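Long-range contacts in glycoside Hydrolase (PDB 5T99), which probably hydrolyses beta-galactosidic bonds in agarose-derived sugars as a family 2 glycoside hydrolase and binds the galactose-like compound D-galacto-isofagomine: residues A[311-316]-A[344-349]; A[329-334]-A[361-366]; A[367-372]-A[407-412]; A[495-500]-A[585-590]. One frame throughout, in Å; residues are numbered along the deposited sequence.

Interaction 1. Residues A[311-316]-A[344-349]; sequences GVCLHH and AIRTSH. With GIF (D-galacto-isofagomine), chain C; EDO (1,2-ethanediol), chain Q.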
loop_
_atom_site.group_PDB
_atom_site.type_symbol
_atom_site.label_atom_id
_atom_site.label_comp_id
_atom_site.label_asym_id
_atom_site.label_seq_id
_atom_site.Cartn_x
_atom_site.Cartn_y
_atom_site.Cartn_z
ATOM N N GLY A 311 -8.836 5.637 -8.481
ATOM C CA GLY A 311 -7.641 5.487 -7.652
ATOM C C GLY A 311 -7.839 5.766 -6.186
ATOM O O GLY A 311 -8.805 6.407 -5.792
ATOM N N VAL A 312 -6.892 5.291 -5.385
ATOM C CA VAL A 312 -6.853 5.579 -3.961
ATOM C C VAL A 312 -5.418 5.872 -3.528
ATOM O O VAL A 312 -4.459 5.308 -4.081
ATOM C CB VAL A 312 -7.450 4.435 -3.103
ATOM C CG1 VAL A 312 -8.851 4.096 -3.578
ATOM C CG2 VAL A 312 -6.580 3.194 -3.132
ATOM N N CYS A 313 -5.287 6.781 -2.563
ATOM C CA CYS A 313 -4.048 6.955 -1.841
ATOM C C CYS A 313 -4.094 6.002 -0.681
ATOM O O CYS A 313 -5.163 5.798 -0.094
ATOM C CB CYS A 313 -3.905 8.386 -1.322
ATOM S SG CYS A 313 -3.870 9.606 -2.638
ATOM N N LEU A 314 -2.945 5.433 -0.338
ATOM C CA LEU A 314 -2.813 4.549 0.820
ATOM C C LEU A 314 -1.519 4.871 1.536
ATOM O O LEU A 314 -0.475 5.037 0.880
ATOM C CB LEU A 314 -2.772 3.079 0.384
ATOM C CG LEU A 314 -4.037 2.423 -0.167
ATOM C CD1 LEU A 314 -3.730 1.023 -0.676
ATOM C CD2 LEU A 314 -5.106 2.357 0.901
ATOM N N HIS A 315 -1.581 4.964 2.869
ATOM C CA HIS A 315 -0.368 4.991 3.678
ATOM C C HIS A 315 0.085 3.577 3.951
ATOM O O HIS A 315 -0.686 2.638 3.824
ATOM C CB HIS A 315 -0.534 5.797 4.971
ATOM C CG HIS A 315 -0.280 7.262 4.792
ATOM N ND1 HIS A 315 0.927 7.757 4.341
ATOM C CD2 HIS A 315 -1.080 8.341 4.989
ATOM C CE1 HIS A 315 0.857 9.074 4.260
ATOM N NE2 HIS A 315 -0.348 9.454 4.653
ATOM N N HIS A 316 1.359 3.452 4.298
ATOM C CA HIS A 316 2.030 2.163 4.345
ATOM C C HIS A 316 1.661 1.276 5.514
ATOM O O HIS A 316 1.854 0.063 5.424
ATOM C CB HIS A 316 3.549 2.325 4.275
ATOM C CG HIS A 316 4.162 2.905 5.509
ATOM N ND1 HIS A 316 4.035 4.237 5.854
ATOM C CD2 HIS A 316 4.932 2.342 6.469
ATOM C CE1 HIS A 316 4.695 4.465 6.974
ATOM N NE2 HIS A 316 5.247 3.332 7.369
ATOM N N ALA A 344 -6.208 1.617 -9.427
ATOM C CA ALA A 344 -4.998 2.439 -9.360
ATOM C C ALA A 344 -4.656 2.879 -7.943
ATOM O O ALA A 344 -5.541 3.100 -7.130
ATOM C CB ALA A 344 -5.149 3.644 -10.263
ATOM N N ILE A 345 -3.358 2.988 -7.669
ATOM C CA ILE A 345 -2.846 3.322 -6.344
ATOM C C ILE A 345 -1.872 4.493 -6.475
ATOM O O ILE A 345 -1.036 4.501 -7.369
ATOM C CB ILE A 345 -2.078 2.143 -5.692
ATOM C CG1 ILE A 345 -2.876 0.831 -5.737
ATOM C CG2 ILE A 345 -1.691 2.485 -4.254
ATOM C CD1 ILE A 345 -4.126 0.794 -4.880
ATOM N N ARG A 346 -1.977 5.468 -5.575
ATOM C CA ARG A 346 -0.947 6.504 -5.405
ATOM C C ARG A 346 -0.234 6.207 -4.097
ATOM O O ARG A 346 -0.902 6.152 -3.071
ATOM C CB ARG A 346 -1.604 7.882 -5.351
ATOM C CG ARG A 346 -0.653 9.044 -5.062
ATOM C CD ARG A 346 -1.195 10.381 -5.570
ATOM N NE ARG A 346 -0.287 11.485 -5.231
ATOM C CZ ARG A 346 -0.438 12.362 -4.228
ATOM N NH1 ARG A 346 -1.507 12.356 -3.415
ATOM N NH2 ARG A 346 0.500 13.279 -4.029
ATOM N N THR A 347 1.095 6.041 -4.106
ATOM C CA THR A 347 1.837 5.691 -2.870
ATOM C C THR A 347 2.176 6.923 -2.010
ATOM O O THR A 347 3.343 7.267 -1.770
ATOM C CB THR A 347 3.091 4.803 -3.118
ATOM O OG1 THR A 347 4.179 5.559 -3.656
ATOM C CG2 THR A 347 2.769 3.667 -4.052
ATOM N N SER A 348 1.123 7.578 -1.540
ATOM C CA SER A 348 1.226 8.721 -0.637
ATOM C C SER A 348 2.056 8.384 0.607
ATOM O O SER A 348 1.715 7.408 1.280
ATOM C CB SER A 348 -0.179 9.058 -0.171
ATOM O OG SER A 348 -0.815 7.870 0.287
ATOM N N HIS A 349 3.141 9.103 0.930
ATOM C CA HIS A 349 3.887 10.042 0.068
ATOM C C HIS A 349 5.373 9.650 0.158
ATOM O O HIS A 349 6.221 10.385 0.694
ATOM C CB HIS A 349 3.699 11.495 0.515
ATOM C CG HIS A 349 2.274 11.904 0.654
ATOM N ND1 HIS A 349 1.458 12.149 -0.429
ATOM C CD2 HIS A 349 1.516 12.128 1.753
ATOM C CE1 HIS A 349 0.255 12.499 -0.004
ATOM N NE2 HIS A 349 0.264 12.489 1.316
HETATM C C GIF C . -1.888 15.523 2.001
HETATM N N GIF C . -3.081 16.262 1.618
HETATM O O GIF C . -6.726 16.050 4.078
HETATM C C1 GIF C . -2.271 14.300 2.811
HETATM O O1 GIF C . -2.563 15.489 4.878
HETATM C C2 GIF C . -3.236 14.653 3.939
HETATM O O2 GIF C . -1.092 13.715 3.360
HETATM C C3 GIF C . -4.480 15.364 3.415
HETATM C C4 GIF C . -4.089 16.599 2.609
HETATM C C5 GIF C . -5.410 15.756 4.565
HETATM C C1 EDO Q . 1.642 1.192 0.318
HETATM O O1 EDO Q . 2.641 1.767 1.151
HETATM C C2 EDO Q . 0.659 2.261 -0.139
HETATM O O2 EDO Q . 1.345 3.439 -0.580
#
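Arg346 N donates to Val312 O at 2.9 Å in a nearly straight bond of 170°, and Val312 N answers by donating to Ala344 O at 3.1 Å. Leu314 N adds a weaker, longer bond to Arg346 O where the strand order ends. There Ser348 takes over, its small hydroxyl folded between its own backbone N and carbonyl carbon (chi1 50°), which lets OG meet Leu314 O in a weak bond of 2.9 Å. The peptide between Ser348 and His349 is cis, and beyond it NE2 of His349 shares a hydrogen bond with O2 of the galacto-isofagomine (2.7 Å), while Glu370 takes ND1 of the same ring. A leucine in place of His349 would probably leave that ligand hydroxyl and the Glu370 carboxylate without their shared partner. SG of Cys313 lies at the edge of the Arg346 guanidinium, 3.7 Å from NH1, a polarisable neighbour for a charge paired with Glu370 and Glu494. On the opposite face, Val312 CG2 and Ile345 CD1 pack side by side at 3.9 Å. Adjacent parallel strands joined through helix 327-339 form a beta-alpha-beta unit of the TIM barrel, with ligand-binding residues following the C-terminal strand ends.

Interaction 2. Residues A[329-334]-A[361-366]; sequences ADERKL and DRMGLV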
loop_
_atom_site.group_PDB
_atom_site.type_symbol
_atom_site.label_atom_id
_atom_site.label_comp_id
_atom_site.label_asym_id
_atom_site.label_seq_id
_atom_site.Cartn_x
_atom_site.Cartn_y
_atom_site.Cartn_z
ATOM N N ALA A 329 -1.481 -9.027 4.799
ATOM C CA ALA A 329 -2.115 -7.753 5.172
ATOM C C ALA A 329 -2.286 -6.836 3.961
ATOM O O ALA A 329 -3.368 -6.294 3.744
ATOM C CB ALA A 329 -1.308 -7.041 6.255
ATOM N N ASP A 330 -1.211 -6.683 3.180
ATOM C CA ASP A 330 -1.245 -5.865 1.948
ATOM C C ASP A 330 -2.184 -6.462 0.898
ATOM O O ASP A 330 -2.983 -5.738 0.310
ATOM C CB ASP A 330 0.159 -5.673 1.338
ATOM C CG ASP A 330 0.987 -4.588 2.035
ATOM O OD1 ASP A 330 0.474 -3.826 2.856
ATOM O OD2 ASP A 330 2.183 -4.479 1.730
ATOM N N GLU A 331 -2.102 -7.771 0.683
ATOM C CA GLU A 331 -2.969 -8.443 -0.282
ATOM C C GLU A 331 -4.449 -8.194 0.028
ATOM O O GLU A 331 -5.217 -7.810 -0.846
ATOM C CB GLU A 331 -2.684 -9.945 -0.316
ATOM C CG GLU A 331 -3.375 -10.667 -1.466
ATOM C CD GLU A 331 -3.212 -12.178 -1.411
ATOM O OE1 GLU A 331 -3.303 -12.778 -0.315
ATOM O OE2 GLU A 331 -3.016 -12.768 -2.491
ATOM N N ARG A 332 -4.826 -8.409 1.282
ATOM C CA ARG A 332 -6.191 -8.157 1.751
ATOM C C ARG A 332 -6.625 -6.718 1.484
ATOM O O ARG A 332 -7.705 -6.477 0.916
ATOM C CB ARG A 332 -6.294 -8.464 3.243
ATOM C CG ARG A 332 -7.630 -8.133 3.879
ATOM C CD ARG A 332 -7.653 -8.632 5.304
ATOM N NE ARG A 332 -8.851 -8.224 6.021
ATOM C CZ ARG A 332 -8.986 -7.120 6.759
ATOM N NH1 ARG A 332 -7.996 -6.228 6.896
ATOM N NH2 ARG A 332 -10.141 -6.907 7.382
ATOM N N LYS A 333 -5.783 -5.773 1.885
ATOM C CA LYS A 333 -6.035 -4.347 1.628
ATOM C C LYS A 333 -6.279 -4.074 0.142
ATOM O O LYS A 333 -7.252 -3.446 -0.213
ATOM C CB LYS A 333 -4.875 -3.501 2.155
ATOM C CG LYS A 333 -5.101 -2.005 2.058
ATOM C CD LYS A 333 -4.208 -1.229 3.012
ATOM C CE LYS A 333 -2.733 -1.376 2.684
ATOM N NZ LYS A 333 -1.897 -0.645 3.679
ATOM N N LEU A 334 -5.423 -4.594 -0.722
ATOM C CA LEU A 334 -5.583 -4.404 -2.168
ATOM C C LEU A 334 -6.815 -5.117 -2.732
ATOM O O LEU A 334 -7.510 -4.558 -3.593
ATOM C CB LEU A 334 -4.304 -4.822 -2.912
ATOM C CG LEU A 334 -3.083 -3.943 -2.584
ATOM C CD1 LEU A 334 -1.834 -4.505 -3.222
ATOM C CD2 LEU A 334 -3.292 -2.509 -3.049
ATOM N N ASP A 361 1.610 -5.574 -9.119
ATOM C CA ASP A 361 1.961 -6.307 -10.348
ATOM C C ASP A 361 1.032 -7.522 -10.550
ATOM O O ASP A 361 0.371 -7.644 -11.591
ATOM C CB ASP A 361 3.416 -6.812 -10.318
ATOM C CG ASP A 361 4.460 -5.697 -10.359
ATOM O OD1 ASP A 361 4.150 -4.557 -10.734
ATOM O OD2 ASP A 361 5.633 -5.986 -10.025
ATOM N N ARG A 362 0.999 -8.399 -9.542
ATOM C CA ARG A 362 0.183 -9.623 -9.566
ATOM C C ARG A 362 -1.325 -9.390 -9.662
ATOM O O ARG A 362 -2.031 -10.217 -10.224
ATOM C CB ARG A 362 0.473 -10.487 -8.335
ATOM C CG ARG A 362 1.322 -11.705 -8.638
ATOM C CD ARG A 362 1.894 -12.365 -7.388
ATOM N NE ARG A 362 1.032 -12.276 -6.210
ATOM C CZ ARG A 362 -0.004 -13.072 -5.960
ATOM N NH1 ARG A 362 -0.710 -12.898 -4.851
ATOM N NH2 ARG A 362 -0.343 -14.029 -6.820
ATOM N N MET A 363 -1.804 -8.273 -9.119
ATOM C CA MET A 363 -3.251 -7.966 -9.064
ATOM C C MET A 363 -3.735 -6.955 -10.122
ATOM O O MET A 363 -4.909 -6.567 -10.123
ATOM C CB MET A 363 -3.615 -7.493 -7.648
ATOM C CG MET A 363 -3.465 -8.585 -6.586
ATOM S SD MET A 363 -3.496 -7.977 -4.887
ATOM C CE MET A 363 -5.211 -7.492 -4.776
ATOM N N GLY A 364 -2.831 -6.515 -11.003
ATOM C CA GLY A 364 -3.198 -5.695 -12.146
ATOM C C GLY A 364 -3.529 -4.249 -11.857
ATOM O O GLY A 364 -4.274 -3.628 -12.612
ATOM N N LEU A 365 -2.962 -3.698 -10.796
ATOM C CA LEU A 365 -3.199 -2.306 -10.430
ATOM C C LEU A 365 -2.078 -1.417 -10.956
ATOM O O LEU A 365 -0.912 -1.788 -10.880
ATOM C CB LEU A 365 -3.253 -2.172 -8.910
ATOM C CG LEU A 365 -4.393 -2.899 -8.195
ATOM C CD1 LEU A 365 -4.137 -2.874 -6.693
ATOM C CD2 LEU A 365 -5.748 -2.278 -8.515
ATOM N N VAL A 366 -2.424 -0.233 -11.463
ATOM C CA VAL A 366 -1.411 0.723 -11.902
ATOM C C VAL A 366 -1.040 1.602 -10.722
ATOM O O VAL A 366 -1.890 1.894 -9.877
ATOM C CB VAL A 366 -1.815 1.511 -13.169
ATOM C CG1 VAL A 366 -1.903 0.548 -14.344
ATOM C CG2 VAL A 366 -3.121 2.283 -13.016
#
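Leu334, in helix 327-339, and Met363, in the last turn of helix 354-363, bring the two backbones nearest, with CA atoms 8.1 Å apart. These are successive helices of the TIM barrel, on the outside of its strands, and the second finishes in a Schellman motif: Gly364 takes a positive phi (75°), favourable for a residue without a side chain, and the chain turns back toward the strand that follows. Met363 fills the gap between the helices. Its long, flexible thioether chain reaches straight across and then, being unbranched, bends at the last torsion (chi3 70°), which lays the CE methyl against Leu334 CB at 3.4 Å and within 3.9 Å of the backbone O of Glu331. Beneath it, Leu365 meets Leu334 obliquely, and both leucines also rest on Ile345 of the barrel, so the contact at this layer is made by apolar groups and suits their bulky, branched ends. Toward solvent the chemistry changes. The extended Glu331 has Arg328 as its stronger partner through OE1. Its OE2 faces the guanidinium edge of Arg362, the two planes 54° apart, in a salt bridge, OE2 to NH1 3.3 Å, whose weight is doubtful because the arginine is modelled in two conformers. At the buried end, the closest approach of the leucines is Leu334 CD2 to Leu365 CD1, 3.8 Å.

Interaction 3. Residues A[367-372]-A[407-412]; sequences VLDEAF and PSVIMW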
loop_
_atom_site.group_PDB
_atom_site.type_symbol
_atom_site.label_atom_id
_atom_site.label_comp_id
_atom_site.label_asym_id
_atom_site.label_seq_id
_atom_site.Cartn_x
_atom_site.Cartn_y
_atom_site.Cartn_z
ATOM N N VAL A 367 0.231 1.994 -10.648
ATOM C CA VAL A 367 0.786 2.666 -9.488
ATOM C C VAL A 367 1.542 3.963 -9.826
ATOM O O VAL A 367 2.365 3.995 -10.743
ATOM C CB VAL A 367 1.723 1.725 -8.712
ATOM C CG1 VAL A 367 2.355 2.441 -7.522
ATOM C CG2 VAL A 367 0.967 0.485 -8.244
ATOM N N LEU A 368 1.249 5.015 -9.052
ATOM C CA LEU A 368 2.039 6.237 -9.005
ATOM C C LEU A 368 2.982 6.116 -7.814
ATOM O O LEU A 368 2.545 6.149 -6.663
ATOM C CB LEU A 368 1.141 7.459 -8.846
ATOM C CG LEU A 368 0.391 7.935 -10.091
ATOM C CD1 LEU A 368 -0.421 6.816 -10.718
ATOM C CD2 LEU A 368 -0.502 9.131 -9.769
ATOM N N ASP A 369 4.271 5.980 -8.103
ATOM C CA ASP A 369 5.291 5.641 -7.114
ATOM C C ASP A 369 5.924 6.960 -6.664
ATOM O O ASP A 369 6.641 7.609 -7.449
ATOM C CB ASP A 369 6.301 4.722 -7.804
ATOM C CG ASP A 369 7.141 3.896 -6.857
ATOM O OD1 ASP A 369 7.120 4.112 -5.629
ATOM O OD2 ASP A 369 7.869 3.014 -7.393
ATOM N N GLU A 370 5.631 7.378 -5.427
ATOM C CA GLU A 370 5.919 8.746 -4.954
ATOM C C GLU A 370 7.126 8.801 -4.015
ATOM O O GLU A 370 7.231 8.017 -3.089
ATOM C CB GLU A 370 4.691 9.348 -4.272
ATOM C CG GLU A 370 4.818 10.835 -3.944
ATOM C CD GLU A 370 3.480 11.512 -3.730
ATOM O OE1 GLU A 370 2.900 11.376 -2.625
ATOM O OE2 GLU A 370 3.004 12.181 -4.678
ATOM N N ALA A 371 8.024 9.748 -4.252
ATOM C CA ALA A 371 9.312 9.771 -3.569
ATOM C C ALA A 371 9.305 10.527 -2.236
ATOM O O ALA A 371 9.849 10.017 -1.256
ATOM C CB ALA A 371 10.378 10.367 -4.488
ATOM N N PHE A 372 8.712 11.728 -2.216
ATOM C CA PHE A 372 8.913 12.691 -1.123
ATOM C C PHE A 372 7.661 13.482 -0.791
ATOM O O PHE A 372 6.807 13.715 -1.653
ATOM C CB PHE A 372 10.000 13.719 -1.478
ATOM C CG PHE A 372 11.301 13.119 -1.935
ATOM C CD1 PHE A 372 12.022 12.283 -1.104
ATOM C CD2 PHE A 372 11.811 13.411 -3.196
ATOM C CE1 PHE A 372 13.223 11.727 -1.524
ATOM C CE2 PHE A 372 13.010 12.864 -3.624
ATOM C CZ PHE A 372 13.724 12.018 -2.787
ATOM N N PRO A 407 5.762 -3.822 -13.620
ATOM C CA PRO A 407 4.802 -3.346 -14.635
ATOM C C PRO A 407 3.637 -2.529 -14.066
ATOM O O PRO A 407 3.009 -1.783 -14.813
ATOM C CB PRO A 407 4.276 -4.643 -15.248
ATOM C CG PRO A 407 4.456 -5.654 -14.185
ATOM C CD PRO A 407 5.762 -5.294 -13.542
ATOM N N SER A 408 3.350 -2.671 -12.771
ATOM C CA SER A 408 2.316 -1.873 -12.112
ATOM C C SER A 408 2.647 -0.381 -12.119
ATOM O O SER A 408 1.757 0.430 -12.232
ATOM C CB SER A 408 2.086 -2.343 -10.666
ATOM O OG SER A 408 3.259 -2.207 -9.881
ATOM N N VAL A 409 3.923 -0.020 -12.007
ATOM C CA VAL A 409 4.310 1.401 -11.866
ATOM C C VAL A 409 4.184 2.110 -13.211
ATOM O O VAL A 409 4.768 1.668 -14.197
ATOM C CB VAL A 409 5.748 1.568 -11.321
ATOM C CG1 VAL A 409 6.122 3.036 -11.241
ATOM C CG2 VAL A 409 5.857 0.922 -9.952
ATOM N N ILE A 410 3.403 3.184 -13.242
ATOM C CA ILE A 410 3.204 3.954 -14.471
ATOM C C ILE A 410 3.669 5.396 -14.401
ATOM O O ILE A 410 3.800 6.020 -15.451
ATOM C CB ILE A 410 1.733 3.915 -14.967
ATOM C CG1 ILE A 410 0.746 4.422 -13.896
ATOM C CG2 ILE A 410 1.385 2.494 -15.390
ATOM C CD1 ILE A 410 -0.640 4.724 -14.425
ATOM N N MET A 411 3.894 5.937 -13.207
ATOM C CA MET A 411 4.439 7.279 -13.063
ATOM C C MET A 411 5.423 7.357 -11.890
ATOM O O MET A 411 5.324 6.592 -10.939
ATOM C CB MET A 411 3.325 8.292 -12.827
ATOM C CG MET A 411 2.166 8.262 -13.805
ATOM S SD MET A 411 1.168 9.751 -13.577
ATOM C CE MET A 411 -0.374 9.312 -14.376
ATOM N N TRP A 412 6.372 8.282 -11.981
ATOM C CA TRP A 412 7.232 8.664 -10.868
ATOM C C TRP A 412 6.737 10.005 -10.329
ATOM O O TRP A 412 6.866 11.027 -11.002
ATOM C CB TRP A 412 8.688 8.793 -11.320
ATOM C CG TRP A 412 9.224 7.589 -12.014
ATOM C CD1 TRP A 412 9.521 7.479 -13.336
ATOM C CD2 TRP A 412 9.514 6.318 -11.431
ATOM N NE1 TRP A 412 9.991 6.227 -13.610
ATOM C CE2 TRP A 412 9.996 5.490 -12.459
ATOM C CE3 TRP A 412 9.420 5.800 -10.132
ATOM C CZ2 TRP A 412 10.385 4.162 -12.237
ATOM C CZ3 TRP A 412 9.808 4.484 -9.904
ATOM C CH2 TRP A 412 10.283 3.677 -10.953
#
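Leu368 and Met411 lie side by side and point the same way, CG of the leucine 4.0 Å from SD of the flexible methionine. CD1 of Leu368 also meets Ile410 CG1, and Ile410 and Met411 both reach Phe309 on strand 305-313, so these apolar side chains pack together inside the barrel. On the other face Val367 and Val409 turn toward the surrounding helices, Val367 resting on Leu357 and Cys360. Beta branching suits such extended backbone. The two parallel strands slip by one residue here, in a beta bulge: Val367 O takes Ile410 N at 2.8 Å, almost straight at 171° and in the carbonyl plane, and also a weak bond from Met411 N. Before the bulge, Val367 N donates to Ser408 O at 2.7 Å from above that carbonyl's plane; after it, Asp369 N returns to Met411 O at 3.1 Å. At the polar edge, with CG anti to its backbone N (chi1 -160°), Asp369 runs beside Trp412, OD2 3.5 Å from CZ3. The indole NE1 bonds Asp442, and Ser408 OG bonds Asp361. The backbone bonds thus set the bulged register, while the polar groups of Ser408, Asp369 and Trp412 lie away from the apolar inner patch.

Interaction 4. Residues A[495-500]-A[585-590]; sequences TSSCTS and SYFGAV. With GIF (D-galacto-isofagomine), chain C.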
loop_
_atom_site.group_PDB
_atom_site.type_symbol
_atom_site.label_atom_id
_atom_site.label_comp_id
_atom_site.label_asym_id
_atom_site.label_seq_id
_atom_site.Cartn_x
_atom_site.Cartn_y
_atom_site.Cartn_z
ATOM N N THR A 495 -8.103 13.565 -3.869
ATOM C CA THR A 495 -9.494 14.005 -3.992
ATOM C C THR A 495 -10.350 13.663 -2.770
ATOM O O THR A 495 -10.048 12.737 -2.005
ATOM C CB THR A 495 -10.159 13.448 -5.277
ATOM O OG1 THR A 495 -10.214 12.015 -5.241
ATOM C CG2 THR A 495 -9.393 13.873 -6.522
ATOM N N SER A 496 -11.422 14.439 -2.629
ATOM C CA SER A 496 -12.432 14.315 -1.581
ATOM C C SER A 496 -11.923 14.767 -0.210
ATOM O O SER A 496 -12.177 15.885 0.170
ATOM C CB SER A 496 -13.057 12.907 -1.531
ATOM O OG SER A 496 -14.214 12.906 -0.717
ATOM N N SER A 497 -11.187 13.916 0.505
ATOM C CA SER A 497 -10.894 14.104 1.945
ATOM C C SER A 497 -12.153 14.213 2.838
ATOM O O SER A 497 -12.099 14.755 3.944
ATOM C CB SER A 497 -9.914 15.272 2.186
ATOM O OG SER A 497 -8.587 14.792 2.306
ATOM N N CYS A 498 -13.261 13.644 2.362
ATOM C CA CYS A 498 -14.472 13.469 3.141
ATOM C C CYS A 498 -14.135 12.526 4.292
ATOM O O CYS A 498 -13.333 11.592 4.144
ATOM C CB CYS A 498 -15.567 12.866 2.251
ATOM S SG CYS A 498 -17.225 12.765 2.972
ATOM N N THR A 499 -14.726 12.789 5.447
ATOM C CA THR A 499 -14.469 12.010 6.648
ATOM C C THR A 499 -15.745 11.336 7.135
ATOM O O THR A 499 -16.850 11.867 6.957
ATOM C CB THR A 499 -13.900 12.905 7.761
ATOM O OG1 THR A 499 -14.766 14.030 7.964
ATOM C CG2 THR A 499 -12.529 13.405 7.370
ATOM N N SER A 500 -15.576 10.176 7.763
ATOM C CA SER A 500 -16.673 9.456 8.399
ATOM C C SER A 500 -16.147 8.423 9.388
ATOM O O SER A 500 -14.990 8.001 9.306
ATOM C CB SER A 500 -17.560 8.779 7.356
ATOM O OG SER A 500 -16.838 7.871 6.550
ATOM N N SER A 585 -7.110 8.031 11.430
ATOM C CA SER A 585 -7.862 8.836 10.471
ATOM C C SER A 585 -9.331 8.475 10.374
ATOM O O SER A 585 -9.777 7.424 10.872
ATOM C CB SER A 585 -7.216 8.737 9.085
ATOM O OG SER A 585 -7.450 7.475 8.494
ATOM N N TYR A 586 -10.064 9.383 9.727
ATOM C CA TYR A 586 -11.444 9.182 9.317
ATOM C C TYR A 586 -11.636 9.287 7.787
ATOM O O TYR A 586 -12.755 9.107 7.276
ATOM C CB TYR A 586 -12.325 10.244 9.985
ATOM C CG TYR A 586 -12.277 10.278 11.500
ATOM C CD1 TYR A 586 -13.292 9.700 12.267
ATOM C CD2 TYR A 586 -11.232 10.921 12.167
ATOM C CE1 TYR A 586 -13.262 9.745 13.653
ATOM C CE2 TYR A 586 -11.190 10.965 13.551
ATOM C CZ TYR A 586 -12.215 10.382 14.285
ATOM O OH TYR A 586 -12.163 10.424 15.650
ATOM N N PHE A 587 -10.555 9.565 7.059
ATOM C CA PHE A 587 -10.607 9.802 5.605
ATOM C C PHE A 587 -10.896 8.533 4.790
ATOM O O PHE A 587 -11.355 8.609 3.655
ATOM C CB PHE A 587 -9.270 10.385 5.116
ATOM C CG PHE A 587 -8.960 11.762 5.640
ATOM C CD1 PHE A 587 -9.753 12.843 5.301
ATOM C CD2 PHE A 587 -7.834 11.980 6.431
ATOM C CE1 PHE A 587 -9.455 14.117 5.765
ATOM C CE2 PHE A 587 -7.527 13.253 6.899
ATOM C CZ PHE A 587 -8.345 14.324 6.569
ATOM N N GLY A 588 -10.589 7.377 5.363
ATOM C CA GLY A 588 -10.719 6.101 4.675
ATOM C C GLY A 588 -12.139 5.779 4.257
ATOM O O GLY A 588 -13.081 6.021 5.011
ATOM N N ALA A 589 -12.291 5.259 3.041
ATOM C CA ALA A 589 -13.547 4.643 2.617
ATOM C C ALA A 589 -13.784 3.320 3.364
ATOM O O ALA A 589 -14.930 2.905 3.567
ATOM C CB ALA A 589 -13.531 4.409 1.119
ATOM N N VAL A 590 -12.689 2.670 3.746
ATOM C CA VAL A 590 -12.697 1.447 4.534
ATOM C C VAL A 590 -11.965 1.793 5.821
ATOM O O VAL A 590 -10.989 2.547 5.786
ATOM C CB VAL A 590 -11.990 0.304 3.762
ATOM C CG1 VAL A 590 -11.896 -0.972 4.582
ATOM C CG2 VAL A 590 -12.726 0.015 2.451
HETATM C C GIF C . -1.888 15.523 2.001
HETATM N N GIF C . -3.081 16.262 1.618
HETATM O O GIF C . -6.726 16.050 4.078
HETATM C C1 GIF C . -2.271 14.300 2.811
HETATM O O1 GIF C . -2.563 15.489 4.878
HETATM C C2 GIF C . -3.236 14.653 3.939
HETATM O O2 GIF C . -1.092 13.715 3.360
HETATM C C3 GIF C . -4.480 15.364 3.415
HETATM C C4 GIF C . -4.089 16.599 2.609
HETATM C C5 GIF C . -5.410 15.756 4.565
#
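Phe587, the residue most covered here, sits across from Thr499, and the two loops that carry them follow successive C-terminal strand ends of the TIM barrel, where such enzymes build their active site. With CG anti to the carbonyl carbon (chi1 -66°), the Phe587 ring swings alongside the other loop. Its edge meets the backbone O of Ser497, 3.3 Å from CE1, where the slightly positive ring hydrogens can face a carbonyl oxygen. The CG2 methyl of Thr499 approaches CD1 obliquely at 3.5 Å, while OG1 of that threonine turns to Ile526 O, so one branched residue serves both an apolar and a polar neighbour. Tyr586 provides the backbone link: Ser500 N donates to Tyr586 O at 3.1 Å with an angle of 163°. The tyrosine ring then leads away from the contact, its edge near Ser500 O and its hydroxyl bonded to Ser582. Ser500 turns its side chain away from this contact, and its OG hydrogen-bonds Arg599. Putting an alanine at Phe587 would probably open a gap beside Thr499 and strip the ligand's hydroxymethyl group of an aromatic neighbour. That group is also held by Ser497, whose OG shares a hydrogen bond of 2.9 Å with the ligand O and has Tyr473 as a further partner. CZ of Phe587 lies 3.4 Å from the same ligand oxygen.

In the fold
Interactions 1 and 3 are fully buried strand pairings of one barrel sheet, linked because strands 344-346 and 366-370 are neighbours; Glu370 joins them by pairing with both Arg346 and His349. Their backbone ladders contrast with interaction 2, which has no hydrogen bond across it and relies on apolar packing between outer helices, with charge at its solvent edge. Interaction 2 still touches both: Ile345 N probably bonds Val366 O, and Val366 packs on Ile410. Interaction 4 stands apart, with loop meeting loop through a single backbone bond and a ring. Although its nearest atoms are about 6 Å from those of interaction 1, both grip the same ligand, whereas interaction 2 lies in the scaffold and interaction 3 reaches the ligand indirectly, through Glu370 and His349.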